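Local coordinates for protein chinitase A (Streptomyces coelicolor, PDB 3EBV) that probably acts as the catalytic domain of an endochitinase, a family 18 glycosyl hydrolase that would bind and cleave chitin, at residues Lys170-Tyr181 with Gly213-Pro224; Val91-Asn102 with Tyr128-Lys139. One frame throughout, in Å; residues are numbered along the deposited sequence. Where two conformers were deposited one is given.

From the N terminus the chain reaches contact 2 first. Helix 94-111 is followed by strand 115-120 and then by helix 126-140, which packs back against the first helix and closes an alpha-beta-alpha loop on the outside of the barrel. Strand 145-148 and helix 161-168 come next, and contact 1 opens only after them: strand 175-179 leads through helix 199-210 to strand 219-224, its parallel neighbour, in a beta-alpha-beta crossover. The two loops follow in series, neither nested nor crossed, and the contact centres are about 21 Å apart. They still meet: D171 OD1 forms a 2.7 Å salt bridge with R134 NH2, and I172 packs on S137, joining helix 126-140 to the loop that leads into strand 175-179.

Contact 1. Residues Lys170-Tyr181 with Gly213-Pro224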
loop_
_atom_site.group_PDB
_atom_site.type_symbol
_atom_site.label_atom_id
_atom_site.label_comp_id
_atom_site.label_asym_id
_atom_site.label_seq_id
_atom_site.Cartn_x
_atom_site.Cartn_y
_atom_site.Cartn_z
ATOM N N LYS A 170 3.970 -0.186 -15.506
ATOM C CA LYS A 170 5.162 0.254 -14.794
ATOM C C LYS A 170 5.449 1.744 -14.920
ATOM O O LYS A 170 5.901 2.396 -13.983
ATOM C CB LYS A 170 6.368 -0.572 -15.272
ATOM C CG LYS A 170 7.655 -0.186 -14.609
ATOM C CD LYS A 170 8.813 -1.049 -15.074
ATOM C CE LYS A 170 10.067 -0.754 -14.224
ATOM N NZ LYS A 170 11.321 -1.350 -14.862
ATOM N N ASP A 171 5.178 2.297 -16.110
ATOM C CA ASP A 171 5.479 3.722 -16.339
ATOM C C ASP A 171 4.544 4.695 -15.588
ATOM O O ASP A 171 4.852 5.897 -15.534
ATOM C CB ASP A 171 5.385 4.002 -17.835
ATOM C CG ASP A 171 4.055 3.551 -18.389
ATOM O OD1 ASP A 171 3.827 2.328 -18.466
ATOM O OD2 ASP A 171 3.224 4.389 -18.709
ATOM N N ILE A 172 3.456 4.191 -14.987
ATOM C CA ILE A 172 2.555 5.050 -14.191
ATOM C C ILE A 172 2.435 4.588 -12.727
ATOM O O ILE A 172 1.667 5.164 -11.943
ATOM C CB ILE A 172 1.129 5.158 -14.796
ATOM C CG1 ILE A 172 0.486 3.799 -15.014
ATOM C CG2 ILE A 172 1.190 5.969 -16.119
ATOM C CD1 ILE A 172 -1.037 3.886 -15.314
ATOM N N LEU A 173 3.201 3.544 -12.369
ATOM C CA LEU A 173 3.134 2.926 -11.049
ATOM C C LEU A 173 4.065 3.645 -10.069
ATOM O O LEU A 173 5.283 3.805 -10.344
ATOM C CB LEU A 173 3.567 1.478 -11.192
ATOM C CG LEU A 173 3.742 0.684 -9.914
ATOM C CD1 LEU A 173 2.395 0.413 -9.198
ATOM C CD2 LEU A 173 4.398 -0.672 -10.339
ATOM N N THR A 174 3.524 4.050 -8.911
ATOM C CA THR A 174 4.352 4.655 -7.865
ATOM C C THR A 174 5.101 3.575 -7.057
ATOM O O THR A 174 6.344 3.524 -7.088
ATOM C CB THR A 174 3.508 5.527 -6.919
ATOM O OG1 THR A 174 2.732 6.451 -7.736
ATOM C CG2 THR A 174 4.404 6.292 -5.966
ATOM N N VAL A 175 4.333 2.702 -6.379
ATOM C CA VAL A 175 4.989 1.677 -5.557
ATOM C C VAL A 175 4.055 0.524 -5.299
ATOM O O VAL A 175 2.833 0.694 -5.138
ATOM C CB VAL A 175 5.523 2.280 -4.221
ATOM C CG1 VAL A 175 4.405 2.946 -3.395
ATOM C CG2 VAL A 175 6.249 1.251 -3.384
ATOM N N VAL A 176 4.667 -0.672 -5.285
ATOM C CA VAL A 176 4.002 -1.905 -4.841
ATOM C C VAL A 176 4.390 -2.099 -3.393
ATOM O O VAL A 176 5.529 -2.472 -3.090
ATOM C CB VAL A 176 4.409 -3.139 -5.664
ATOM C CG1 VAL A 176 3.705 -4.381 -5.149
ATOM C CG2 VAL A 176 4.005 -2.930 -7.149
ATOM N N ASN A 177 3.449 -1.835 -2.485
ATOM C CA ASN A 177 3.635 -2.099 -1.046
ATOM C C ASN A 177 3.034 -3.472 -0.720
ATOM O O ASN A 177 1.887 -3.573 -0.278
ATOM C CB ASN A 177 2.920 -1.039 -0.201
ATOM C CG ASN A 177 3.539 0.353 -0.320
ATOM O OD1 ASN A 177 4.769 0.520 -0.229
ATOM N ND2 ASN A 177 2.654 1.399 -0.451
HETATM N N MSE A 178 3.769 -4.539 -1.015
HETATM C CA MSE A 178 3.212 -5.864 -0.716
HETATM C C MSE A 178 2.974 -6.043 0.788
HETATM O O MSE A 178 3.667 -5.435 1.617
HETATM C CB MSE A 178 4.126 -7.000 -1.254
HETATM C CG MSE A 178 3.514 -8.371 -1.022
HETATM SE SE MSE A 178 4.506 -9.709 -2.088
HETATM C CE MSE A 178 6.116 -9.845 -1.039
ATOM N N GLN A 179 1.960 -6.878 1.101
ATOM C CA GLN A 179 1.623 -7.175 2.485
ATOM C C GLN A 179 2.455 -8.410 2.895
ATOM O O GLN A 179 2.105 -9.570 2.600
ATOM C CB GLN A 179 0.125 -7.514 2.609
ATOM C CG GLN A 179 -0.782 -6.390 2.149
ATOM C CD GLN A 179 -2.249 -6.810 2.267
ATOM O OE1 GLN A 179 -2.673 -7.384 3.281
ATOM N NE2 GLN A 179 -3.018 -6.540 1.217
ATOM N N TYR A 180 3.593 -8.142 3.553
ATOM C CA TYR A 180 4.477 -9.254 3.979
ATOM C C TYR A 180 3.974 -9.859 5.308
ATOM O O TYR A 180 4.701 -9.921 6.337
ATOM C CB TYR A 180 5.930 -8.747 4.158
ATOM C CG TYR A 180 6.608 -8.324 2.878
ATOM C CD1 TYR A 180 7.618 -9.101 2.301
ATOM C CD2 TYR A 180 6.257 -7.117 2.253
ATOM C CE1 TYR A 180 8.287 -8.682 1.137
ATOM C CE2 TYR A 180 6.876 -6.718 1.078
ATOM C CZ TYR A 180 7.908 -7.491 0.517
ATOM O OH TYR A 180 8.504 -7.081 -0.654
ATOM N N TYR A 181 2.677 -10.202 5.327
ATOM C CA TYR A 181 2.034 -10.608 6.590
ATOM C C TYR A 181 0.714 -11.288 6.277
ATOM O O TYR A 181 0.266 -11.316 5.129
ATOM C CB TYR A 181 1.836 -9.401 7.527
ATOM C CG TYR A 181 1.068 -8.237 6.920
ATOM C CD1 TYR A 181 -0.334 -8.147 7.023
ATOM C CD2 TYR A 181 1.736 -7.172 6.344
ATOM C CE1 TYR A 181 -1.035 -7.034 6.476
ATOM C CE2 TYR A 181 1.050 -6.048 5.829
ATOM C CZ TYR A 181 -0.325 -5.992 5.902
ATOM O OH TYR A 181 -0.956 -4.918 5.355
ATOM N N GLY A 213 11.678 -7.021 -12.759
ATOM C CA GLY A 213 11.309 -5.941 -13.699
ATOM C C GLY A 213 10.717 -4.685 -13.087
ATOM O O GLY A 213 10.404 -3.744 -13.821
ATOM N N LEU A 214 10.544 -4.651 -11.772
ATOM C CA LEU A 214 10.122 -3.423 -11.060
ATOM C C LEU A 214 11.346 -2.627 -10.652
ATOM O O LEU A 214 12.377 -3.210 -10.241
ATOM C CB LEU A 214 9.242 -3.755 -9.851
ATOM C CG LEU A 214 7.912 -4.421 -10.223
ATOM C CD1 LEU A 214 7.204 -4.801 -8.934
ATOM C CD2 LEU A 214 7.012 -3.490 -11.058
ATOM N N ALA A 215 11.273 -1.298 -10.775
ATOM C CA ALA A 215 12.369 -0.437 -10.315
ATOM C C ALA A 215 12.428 -0.444 -8.763
ATOM O O ALA A 215 11.404 -0.688 -8.105
ATOM C CB ALA A 215 12.175 1.022 -10.821
ATOM N N PRO A 216 13.596 -0.177 -8.184
ATOM C CA PRO A 216 13.666 -0.136 -6.717
ATOM C C PRO A 216 12.674 0.865 -6.133
ATOM O O PRO A 216 12.101 0.605 -5.067
ATOM C CB PRO A 216 15.129 0.246 -6.441
ATOM C CG PRO A 216 15.862 -0.363 -7.631
ATOM C CD PRO A 216 14.944 -0.065 -8.798
ATOM N N SER A 217 12.456 2.005 -6.803
ATOM C CA SER A 217 11.511 2.980 -6.289
ATOM C C SER A 217 10.083 2.469 -6.313
ATOM O O SER A 217 9.187 3.154 -5.766
ATOM C CB SER A 217 11.534 4.278 -7.111
ATOM O OG SER A 217 11.185 3.998 -8.436
ATOM N N GLN A 218 9.859 1.308 -6.937
ATOM C CA GLN A 218 8.505 0.757 -7.040
ATOM C C GLN A 218 8.270 -0.403 -6.048
ATOM O O GLN A 218 7.243 -1.068 -6.144
ATOM C CB GLN A 218 8.213 0.276 -8.470
ATOM C CG GLN A 218 8.164 1.476 -9.408
ATOM C CD GLN A 218 8.046 1.083 -10.850
ATOM O OE1 GLN A 218 8.736 0.184 -11.351
ATOM N NE2 GLN A 218 7.180 1.812 -11.564
ATOM N N VAL A 219 9.202 -0.599 -5.107
ATOM C CA VAL A 219 9.083 -1.718 -4.142
ATOM C C VAL A 219 9.103 -1.178 -2.713
ATOM O O VAL A 219 10.020 -0.437 -2.335
ATOM C CB VAL A 219 10.245 -2.715 -4.339
ATOM C CG1 VAL A 219 10.192 -3.855 -3.288
ATOM C CG2 VAL A 219 10.188 -3.331 -5.760
ATOM N N GLY A 220 8.027 -1.495 -1.965
ATOM C CA GLY A 220 7.900 -1.048 -0.554
ATOM C C GLY A 220 7.613 -2.267 0.331
ATOM O O GLY A 220 6.930 -3.207 -0.096
ATOM N N LEU A 221 8.124 -2.209 1.572
ATOM C CA LEU A 221 7.945 -3.332 2.517
ATOM C C LEU A 221 6.729 -3.030 3.416
ATOM O O LEU A 221 6.830 -2.164 4.294
ATOM C CB LEU A 221 9.215 -3.535 3.395
ATOM C CG LEU A 221 10.515 -3.708 2.579
ATOM C CD1 LEU A 221 11.582 -3.981 3.600
ATOM C CD2 LEU A 221 10.442 -4.890 1.642
ATOM N N GLY A 222 5.630 -3.774 3.204
ATOM C CA GLY A 222 4.398 -3.556 4.013
ATOM C C GLY A 222 4.335 -4.545 5.188
ATOM O O GLY A 222 4.439 -5.741 5.004
ATOM N N LEU A 223 4.133 -3.985 6.384
ATOM C CA LEU A 223 4.109 -4.787 7.624
ATOM C C LEU A 223 2.934 -4.363 8.499
ATOM O O LEU A 223 2.435 -3.241 8.391
ATOM C CB LEU A 223 5.395 -4.542 8.449
ATOM C CG LEU A 223 6.682 -5.318 8.111
ATOM C CD1 LEU A 223 6.435 -6.809 8.135
ATOM C CD2 LEU A 223 7.276 -4.836 6.731
ATOM N N PRO A 224 2.537 -5.236 9.448
ATOM C CA PRO A 224 1.530 -4.811 10.449
ATOM C C PRO A 224 2.187 -3.819 11.419
ATOM O O PRO A 224 3.371 -3.995 11.813
ATOM C CB PRO A 224 1.182 -6.130 11.199
ATOM C CG PRO A 224 1.717 -7.255 10.314
ATOM C CD PRO A 224 2.983 -6.604 9.705
HETATM O O HOH W 1 8.259 4.817 -8.748
HETATM O O HOH W 2 6.907 -5.215 -2.022
#
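The Y181 ring has P224 N over one face and Q179 CB over the other, toward the rim, and meets G222 with its edge, where Y181 CD2 lies 3.3 Å from G222 O. The Y181 and P224 side chains run alongside in opposite senses, P224 CG coming within 3.5 Å of Y181 CB. The Y180 ring has G220 O at its edge and the methyl CE of selenomethionine M178 over one face, displaced toward the rim.

The third flat group is the amide of Q218, on an extended side chain. Its NE2 gives one hydrogen to a lone pair of K170 O (2.8 Å) and the other to L173 O (3.0 Å), the second bond nearly straight at 170°; both acceptors lie in the amide plane. Q218 OE1 receives A215 N. The extended K170 chain crosses Q218 at about a right angle; in the conformer given, its NZ bonds to G213 O, so this link may be only part-time. With an alanine in place of Q218, the K170 and L173 carbonyls would probably lose their shared donor and A215 N its acceptor.

Beyond this end the strands pair in parallel, as adjacent staves of the barrel: V176 N bonds to Q218 O at 2.7 Å, G220 N to V176 O, and Y180 N to G222 O. A CB on G220 would run into N177 OD1, and one on G222 into M178 O. Chemically, the joint rests on neutral carbonyls matched to N-H donors, and one glutamine amide ties the segments together just before the strands begin.

Contact 2. Residues Val91-Asn102 with Tyr128-Lys139; sequences VNSSASATNFAN and YMTQALRALSAK
F100 holds CG opposite its own backbone N (chi1 -176°), while the selenomethionine M129 chain bends at chi2 and chi3, and together these turns set M129 SE 4.5 Å from the centroid of the F100 ring. The approach is a Met-aromatic contact, oblique at 28° from the ring normal, with M129 CE over one face toward the rim and against V91 CG2. Where the helices come closest, alanines meet. A97 CB touches A132 CB at 3.7 Å, and A101 is a knob in the hole formed by A132, A135, L136 and K139, its CB 3.6 Å from A135 CB.

Polar pairs edge this seam. The extended Q131 chain brings NE2 to S94 OG at 3.0 Å, and the same nitrogen donates to a water that also bonds T98 OG1. Farther along, K139 NZ meets N102 OD1 at 2.9 Å, nearly in line with its C=O bond. At the start, the Y128 ring lies over the backbone of S93, the N-cap residue of helix 94-111.

Small residues let the axes come within 8.1 Å at a crossing angle of -35°, the pairing of two consecutive outer helices in a TIM barrel, here set against strand 115-120 between them in sequence.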
loop_
_atom_site.group_PDB
_atom_site.type_symbol
_atom_site.label_atom_id
_atom_site.label_comp_id
_atom_site.label_asym_id
_atom_site.label_seq_id
_atom_site.Cartn_x
_atom_site.Cartn_y
_atom_site.Cartn_z
ATOM N N VAL A 91 -13.119 -6.316 -11.365
ATOM C CA VAL A 91 -12.769 -5.614 -12.615
ATOM C C VAL A 91 -12.334 -6.722 -13.583
ATOM O O VAL A 91 -11.165 -7.162 -13.588
ATOM C CB VAL A 91 -11.692 -4.530 -12.396
ATOM C CG1 VAL A 91 -11.331 -3.830 -13.715
ATOM C CG2 VAL A 91 -12.190 -3.476 -11.392
ATOM N N ASN A 92 -13.305 -7.233 -14.337
ATOM C CA ASN A 92 -13.093 -8.434 -15.131
ATOM C C ASN A 92 -13.823 -8.366 -16.486
ATOM O O ASN A 92 -14.159 -9.389 -17.073
ATOM C CB ASN A 92 -13.531 -9.656 -14.339
ATOM C CG ASN A 92 -14.974 -9.569 -13.886
ATOM O OD1 ASN A 92 -15.738 -8.706 -14.335
ATOM N ND2 ASN A 92 -15.358 -10.470 -12.966
ATOM N N SER A 93 -14.037 -7.151 -16.981
ATOM C CA SER A 93 -14.677 -6.957 -18.297
ATOM C C SER A 93 -14.340 -5.538 -18.729
ATOM O O SER A 93 -13.859 -4.724 -17.935
ATOM C CB SER A 93 -16.190 -7.090 -18.179
ATOM O OG SER A 93 -16.679 -6.078 -17.327
ATOM N N SER A 94 -14.613 -5.193 -20.002
ATOM C CA SER A 94 -14.431 -3.846 -20.430
ATOM C C SER A 94 -15.362 -2.866 -19.689
ATOM O O SER A 94 -14.943 -1.802 -19.265
ATOM C CB SER A 94 -14.672 -3.760 -21.945
ATOM O OG SER A 94 -14.414 -2.465 -22.383
ATOM N N ALA A 95 -16.620 -3.262 -19.567
ATOM C CA ALA A 95 -17.588 -2.405 -18.884
ATOM C C ALA A 95 -17.183 -2.118 -17.419
ATOM O O ALA A 95 -17.213 -0.955 -16.983
ATOM C CB ALA A 95 -18.979 -3.021 -18.947
ATOM N N SER A 96 -16.757 -3.162 -16.701
ATOM C CA SER A 96 -16.352 -2.979 -15.295
ATOM C C SER A 96 -15.034 -2.194 -15.201
ATOM O O SER A 96 -14.833 -1.374 -14.286
ATOM C CB SER A 96 -16.314 -4.302 -14.535
ATOM O OG SER A 96 -15.351 -5.247 -15.076
ATOM N N ALA A 97 -14.116 -2.401 -16.158
ATOM C CA ALA A 97 -12.930 -1.535 -16.234
ATOM C C ALA A 97 -13.255 -0.014 -16.410
ATOM O O ALA A 97 -12.661 0.867 -15.760
ATOM C CB ALA A 97 -11.982 -2.031 -17.360
ATOM N N THR A 98 -14.195 0.283 -17.324
ATOM C CA THR A 98 -14.653 1.658 -17.521
ATOM C C THR A 98 -15.389 2.203 -16.283
ATOM O O THR A 98 -15.144 3.335 -15.899
ATOM C CB THR A 98 -15.565 1.729 -18.770
ATOM O OG1 THR A 98 -14.757 1.412 -19.896
ATOM C CG2 THR A 98 -16.201 3.113 -18.941
ATOM N N ASN A 99 -16.224 1.364 -15.669
ATOM C CA ASN A 99 -16.933 1.788 -14.436
ATOM C C ASN A 99 -15.951 2.060 -13.297
ATOM O O ASN A 99 -16.118 2.994 -12.516
ATOM C CB ASN A 99 -17.958 0.751 -13.992
ATOM C CG ASN A 99 -19.108 0.596 -14.987
ATOM O OD1 ASN A 99 -19.338 1.501 -15.808
ATOM N ND2 ASN A 99 -19.754 -0.548 -14.972
ATOM N N PHE A 100 -14.891 1.249 -13.225
ATOM C CA PHE A 100 -13.877 1.475 -12.205
ATOM C C PHE A 100 -13.169 2.795 -12.426
ATOM O O PHE A 100 -13.038 3.611 -11.532
ATOM C CB PHE A 100 -12.843 0.333 -12.281
ATOM C CG PHE A 100 -11.774 0.401 -11.208
ATOM C CD1 PHE A 100 -12.034 -0.118 -9.923
ATOM C CD2 PHE A 100 -10.531 0.974 -11.477
ATOM C CE1 PHE A 100 -10.994 -0.078 -8.936
ATOM C CE2 PHE A 100 -9.519 1.014 -10.476
ATOM C CZ PHE A 100 -9.771 0.508 -9.226
ATOM N N ALA A 101 -12.664 3.025 -13.647
ATOM C CA ALA A 101 -11.959 4.269 -13.935
ATOM C C ALA A 101 -12.848 5.496 -13.697
ATOM O O ALA A 101 -12.411 6.479 -13.097
ATOM C CB ALA A 101 -11.428 4.285 -15.383
ATOM N N ASN A 102 -14.089 5.430 -14.195
ATOM C CA ASN A 102 -15.020 6.561 -14.016
ATOM C C ASN A 102 -15.301 6.864 -12.545
ATOM O O ASN A 102 -15.264 8.030 -12.118
ATOM C CB ASN A 102 -16.343 6.285 -14.740
ATOM C CG ASN A 102 -16.234 6.471 -16.255
ATOM O OD1 ASN A 102 -15.323 7.124 -16.739
ATOM N ND2 ASN A 102 -17.178 5.888 -16.994
ATOM N N TYR A 128 -8.126 -6.897 -17.458
ATOM C CA TYR A 128 -9.117 -5.804 -17.279
ATOM C C TYR A 128 -8.649 -4.733 -16.292
ATOM O O TYR A 128 -8.945 -3.556 -16.457
ATOM C CB TYR A 128 -10.548 -6.339 -17.027
ATOM C CG TYR A 128 -10.927 -7.139 -18.249
ATOM C CD1 TYR A 128 -11.226 -6.468 -19.427
ATOM C CD2 TYR A 128 -10.841 -8.526 -18.276
ATOM C CE1 TYR A 128 -11.489 -7.177 -20.578
ATOM C CE2 TYR A 128 -11.101 -9.259 -19.458
ATOM C CZ TYR A 128 -11.409 -8.531 -20.604
ATOM O OH TYR A 128 -11.632 -9.178 -21.803
HETATM N N MSE A 129 -7.837 -5.135 -15.307
HETATM C CA MSE A 129 -7.299 -4.100 -14.439
HETATM C C MSE A 129 -6.281 -3.196 -15.166
HETATM O O MSE A 129 -6.174 -1.986 -14.903
HETATM C CB MSE A 129 -6.634 -4.708 -13.183
HETATM C CG MSE A 129 -6.121 -3.643 -12.171
HETATM SE SE MSE A 129 -7.498 -2.311 -11.576
HETATM C CE MSE A 129 -8.469 -3.434 -10.268
ATOM N N THR A 130 -5.505 -3.760 -16.120
ATOM C CA THR A 130 -4.587 -2.918 -16.893
ATOM C C THR A 130 -5.415 -1.906 -17.722
ATOM O O THR A 130 -5.108 -0.721 -17.717
ATOM C CB THR A 130 -3.673 -3.777 -17.828
ATOM O OG1 THR A 130 -2.866 -4.662 -17.000
ATOM C CG2 THR A 130 -2.766 -2.883 -18.669
ATOM N N GLN A 131 -6.472 -2.410 -18.361
ATOM C CA GLN A 131 -7.324 -1.507 -19.145
ATOM C C GLN A 131 -7.913 -0.418 -18.243
ATOM O O GLN A 131 -7.888 0.771 -18.601
ATOM C CB GLN A 131 -8.435 -2.306 -19.764
ATOM C CG GLN A 131 -9.425 -1.415 -20.592
ATOM C CD GLN A 131 -10.548 -2.213 -21.218
ATOM O OE1 GLN A 131 -10.450 -3.424 -21.470
ATOM N NE2 GLN A 131 -11.664 -1.499 -21.507
ATOM N N ALA A 132 -8.395 -0.834 -17.065
ATOM C CA ALA A 132 -9.010 0.121 -16.115
ATOM C C ALA A 132 -8.018 1.201 -15.679
ATOM O O ALA A 132 -8.328 2.399 -15.626
ATOM C CB ALA A 132 -9.577 -0.610 -14.909
ATOM N N LEU A 133 -6.802 0.768 -15.351
ATOM C CA LEU A 133 -5.808 1.719 -14.879
ATOM C C LEU A 133 -5.356 2.709 -15.984
ATOM O O LEU A 133 -5.055 3.874 -15.691
ATOM C CB LEU A 133 -4.580 1.000 -14.242
ATOM C CG LEU A 133 -4.928 0.317 -12.910
ATOM C CD1 LEU A 133 -3.693 -0.512 -12.469
ATOM C CD2 LEU A 133 -5.339 1.306 -11.821
ATOM N N ARG A 134 -5.265 2.222 -17.230
ATOM C CA ARG A 134 -4.946 3.156 -18.327
ATOM C C ARG A 134 -6.075 4.161 -18.546
ATOM O O ARG A 134 -5.801 5.332 -18.786
ATOM C CB ARG A 134 -4.659 2.372 -19.618
ATOM C CG ARG A 134 -3.323 1.576 -19.571
ATOM C CD ARG A 134 -2.152 2.451 -19.337
ATOM N NE ARG A 134 -0.900 1.679 -19.368
ATOM C CZ ARG A 134 0.320 2.185 -19.166
ATOM N NH1 ARG A 134 0.492 3.474 -18.847
ATOM N NH2 ARG A 134 1.397 1.382 -19.226
ATOM N N ALA A 135 -7.312 3.686 -18.439
ATOM C CA ALA A 135 -8.470 4.624 -18.563
ATOM C C ALA A 135 -8.431 5.686 -17.455
ATOM O O ALA A 135 -8.637 6.889 -17.678
ATOM C CB ALA A 135 -9.765 3.854 -18.535
ATOM N N LEU A 136 -8.130 5.243 -16.231
ATOM C CA LEU A 136 -8.038 6.152 -15.082
ATOM C C LEU A 136 -6.886 7.123 -15.249
ATOM O O LEU A 136 -7.025 8.327 -15.018
ATOM C CB LEU A 136 -7.854 5.344 -13.788
ATOM C CG LEU A 136 -7.771 6.141 -12.489
ATOM C CD1 LEU A 136 -8.950 7.113 -12.253
ATOM C CD2 LEU A 136 -7.620 5.172 -11.270
ATOM N N SER A 137 -5.708 6.618 -15.642
ATOM C CA SER A 137 -4.555 7.467 -15.884
ATOM C C SER A 137 -4.830 8.564 -16.953
ATOM O O SER A 137 -4.351 9.692 -16.825
ATOM C CB SER A 137 -3.348 6.582 -16.315
ATOM O OG SER A 137 -2.175 7.322 -16.589
ATOM N N ALA A 138 -5.577 8.177 -17.993
ATOM C CA ALA A 138 -5.939 9.149 -19.063
ATOM C C ALA A 138 -6.740 10.316 -18.456
ATOM O O ALA A 138 -6.567 11.474 -18.876
ATOM C CB ALA A 138 -6.699 8.455 -20.171
ATOM N N LYS A 139 -7.581 10.033 -17.463
ATOM C CA LYS A 139 -8.369 11.094 -16.790
ATOM C C LYS A 139 -7.553 11.948 -15.821
ATOM O O LYS A 139 -7.715 13.182 -15.755
ATOM C CB LYS A 139 -9.581 10.514 -16.067
ATOM C CG LYS A 139 -10.504 9.702 -16.933
ATOM C CD LYS A 139 -11.554 8.983 -16.087
ATOM C CE LYS A 139 -12.346 8.013 -16.912
ATOM N NZ LYS A 139 -13.188 8.779 -17.891
HETATM O O HOH W 3 -11.993 0.944 -20.050
#